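Local coordinates for protein 11S globulin (Wrightia tinctoria, PDB 5WXU) that probably serves as a seed storage protein of the hexameric 11S globulin family and binds the plant hormone auxin (indole-3-acetic acid), at residues 333-338 and 404-409. Sequence-based numbering, arbitrary orientation.
Sequences ANREYL and ELYTVK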
loop_
_atom_site.group_PDB
_atom_site.type_symbol
_atom_site.label_atom_id
_atom_site.label_comp_id
_atom_site.label_asym_id
_atom_site.label_seq_id
_atom_site.Cartn_x
_atom_site.Cartn_y
_atom_site.Cartn_z
ATOM N N ALA B 333 16.504 -6.307 -13.900
ATOM C CA ALA B 333 17.592 -6.793 -14.778
ATOM C C ALA B 333 17.654 -8.259 -14.804
ATOM O O ALA B 333 16.933 -8.907 -14.115
ATOM C CB ALA B 333 18.920 -6.231 -14.251
ATOM N N ASN B 334 18.423 -8.795 -15.744
ATOM C CA ASN B 334 18.710 -10.241 -15.824
ATOM C C ASN B 334 20.086 -10.479 -16.425
ATOM O O ASN B 334 20.627 -9.596 -17.036
ATOM C CB ASN B 334 17.593 -11.007 -16.509
ATOM C CG ASN B 334 17.574 -10.815 -18.005
ATOM O OD1 ASN B 334 18.619 -10.889 -18.627
ATOM N ND2 ASN B 334 16.418 -10.620 -18.584
ATOM N N ARG B 335 20.599 -11.673 -16.191
ATOM C CA ARG B 335 21.794 -12.200 -16.832
ATOM C C ARG B 335 21.315 -13.418 -17.564
ATOM O O ARG B 335 20.700 -14.317 -16.920
ATOM C CB ARG B 335 22.867 -12.570 -15.832
ATOM C CG ARG B 335 24.126 -13.017 -16.618
ATOM C CD ARG B 335 25.320 -13.364 -15.738
ATOM N NE ARG B 335 25.117 -14.612 -15.041
ATOM C CZ ARG B 335 25.579 -15.819 -15.410
ATOM N NH1 ARG B 335 26.380 -15.995 -16.453
ATOM N NH2 ARG B 335 25.278 -16.837 -14.622
ATOM N N GLU B 336 21.640 -13.526 -18.863
ATOM C CA GLU B 336 21.336 -14.742 -19.603
ATOM C C GLU B 336 22.646 -15.310 -20.094
ATOM O O GLU B 336 23.520 -14.594 -20.598
ATOM C CB GLU B 336 20.446 -14.453 -20.810
ATOM C CG GLU B 336 19.092 -13.850 -20.527
ATOM C CD GLU B 336 18.326 -13.576 -21.828
ATOM O OE1 GLU B 336 18.979 -13.319 -22.845
ATOM O OE2 GLU B 336 17.079 -13.613 -21.824
ATOM N N TYR B 337 22.814 -16.612 -19.884
ATOM C CA TYR B 337 23.992 -17.358 -20.337
ATOM C C TYR B 337 23.481 -18.495 -21.219
ATOM O O TYR B 337 22.738 -19.340 -20.791
ATOM C CB TYR B 337 24.847 -17.821 -19.170
ATOM C CG TYR B 337 26.101 -18.442 -19.647
ATOM C CD1 TYR B 337 27.170 -17.645 -20.099
ATOM C CD2 TYR B 337 26.195 -19.811 -19.764
ATOM C CE1 TYR B 337 28.338 -18.219 -20.636
ATOM C CE2 TYR B 337 27.333 -20.406 -20.287
ATOM C CZ TYR B 337 28.406 -19.617 -20.709
ATOM O OH TYR B 337 29.522 -20.261 -21.184
ATOM N N LEU B 338 23.907 -18.489 -22.475
ATOM C CA LEU B 338 23.590 -19.533 -23.409
ATOM C C LEU B 338 24.820 -20.305 -23.789
ATOM O O LEU B 338 25.834 -19.748 -24.165
ATOM C CB LEU B 338 22.918 -18.988 -24.671
ATOM C CG LEU B 338 21.564 -18.324 -24.437
ATOM C CD1 LEU B 338 21.090 -17.679 -25.723
ATOM C CD2 LEU B 338 20.544 -19.314 -23.902
ATOM N N GLU B 404 26.731 -14.501 -23.530
ATOM C CA GLU B 404 26.361 -13.974 -22.209
ATOM C C GLU B 404 25.888 -12.530 -22.421
ATOM O O GLU B 404 26.536 -11.716 -23.091
ATOM C CB GLU B 404 27.489 -13.969 -21.200
ATOM C CG GLU B 404 26.983 -13.540 -19.784
ATOM C CD GLU B 404 28.125 -13.408 -18.833
ATOM O OE1 GLU B 404 29.094 -12.740 -19.197
ATOM O OE2 GLU B 404 28.153 -14.079 -17.779
ATOM N N LEU B 405 24.731 -12.209 -21.835
ATOM C CA LEU B 405 24.141 -10.883 -21.904
ATOM C C LEU B 405 23.696 -10.487 -20.482
ATOM O O LEU B 405 23.237 -11.330 -19.705
ATOM C CB LEU B 405 22.804 -10.974 -22.710
ATOM C CG LEU B 405 22.603 -11.566 -24.071
ATOM C CD1 LEU B 405 21.155 -11.445 -24.487
ATOM C CD2 LEU B 405 23.471 -10.813 -25.094
ATOM N N TYR B 406 23.761 -9.204 -20.203
ATOM C CA TYR B 406 23.054 -8.538 -19.091
ATOM C C TYR B 406 22.027 -7.572 -19.698
ATOM O O TYR B 406 22.345 -6.811 -20.623
ATOM C CB TYR B 406 23.960 -7.774 -18.186
ATOM C CG TYR B 406 24.913 -8.598 -17.357
ATOM C CD1 TYR B 406 26.108 -9.168 -17.914
ATOM C CD2 TYR B 406 24.680 -8.822 -16.000
ATOM C CE1 TYR B 406 26.949 -9.907 -17.141
ATOM C CE2 TYR B 406 25.563 -9.557 -15.232
ATOM C CZ TYR B 406 26.696 -10.081 -15.800
ATOM O OH TYR B 406 27.587 -10.802 -15.066
ATOM N N THR B 407 20.811 -7.599 -19.165
ATOM C CA THR B 407 19.698 -6.805 -19.673
ATOM C C THR B 407 19.093 -6.013 -18.573
ATOM O O THR B 407 18.981 -6.502 -17.461
ATOM C CB THR B 407 18.663 -7.695 -20.320
ATOM O OG1 THR B 407 19.310 -8.420 -21.393
ATOM C CG2 THR B 407 17.594 -6.963 -20.889
ATOM N N VAL B 408 18.842 -4.758 -18.877
ATOM C CA VAL B 408 18.123 -3.817 -17.961
ATOM C C VAL B 408 16.780 -3.645 -18.567
ATOM O O VAL B 408 16.643 -3.402 -19.781
ATOM C CB VAL B 408 18.856 -2.479 -17.895
ATOM C CG1 VAL B 408 17.991 -1.434 -17.134
ATOM C CG2 VAL B 408 20.168 -2.724 -17.207
ATOM N N LYS B 409 15.711 -3.672 -17.727
ATOM C CA LYS B 409 14.355 -3.505 -18.275
ATOM C C LYS B 409 13.667 -2.394 -17.534
ATOM O O LYS B 409 13.905 -2.209 -16.324
ATOM C CB LYS B 409 13.529 -4.782 -18.203
ATOM C CG LYS B 409 14.058 -5.897 -19.089
ATOM C CD LYS B 409 13.162 -7.102 -19.105
ATOM C CE LYS B 409 13.893 -8.206 -19.865
ATOM N NZ LYS B 409 12.908 -9.243 -20.301
#
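Arg-335 lays its aliphatic chain over one face of the Tyr-406 ring, CG standing 4.0 Å from the ring centroid in a CH-pi contact, while CD continues to 3.5 Å from the phenol OH. With CG anti to the backbone N (chi1 -176°) and a bend at chi3, the chain then carries its guanidinium past the ring to Glu-404. There NH1 of Arg-335 donates to OE2 of Glu-404 over 2.9 Å (N-H...O angle 149°), on the anti lone pair of that oxygen, with the carboxylate turned nearly perpendicular (88°) to the guanidinium plane. The acid is itself steadied by Thr-359 at OE1 and shares OE2 with Arg-360; NE of Arg-335 hydrogen-bonds to the carbonyl of Leu-299, and NH1 also meets Glu-273 of a second subunit. A methionine here, lacking the charge, would probably cost Glu-404 one of its two arginine partners and break the link to that neighbouring glutamate. Beneath these side chains, strands 333-338 and 404-409 are antiparallel neighbours in a sheet of the C-terminal cupin beta-barrel. Asn-334 with Thr-407 and Glu-336 with Leu-405 form the hydrogen-bonded pairs, exemplified by Glu-336 N to Leu-405 O at 2.8 Å. Tyr-337 turns a ring edge to Glu-404, CD1 lying 3.9 Å from CB. On the other face, Asn-334 runs alongside Thr-407, OD1 3.6 Å from its CB, and ND2 approaches CE of Lys-409 at 3.7 Å. The hydroxyl of Thr-407 is hydrogen-bonded to Ser-356, and the ammonium of Lys-409 to Asn-349. Farther along, OE1 of Glu-336 rests 3.3 Å from CD1 of Leu-405.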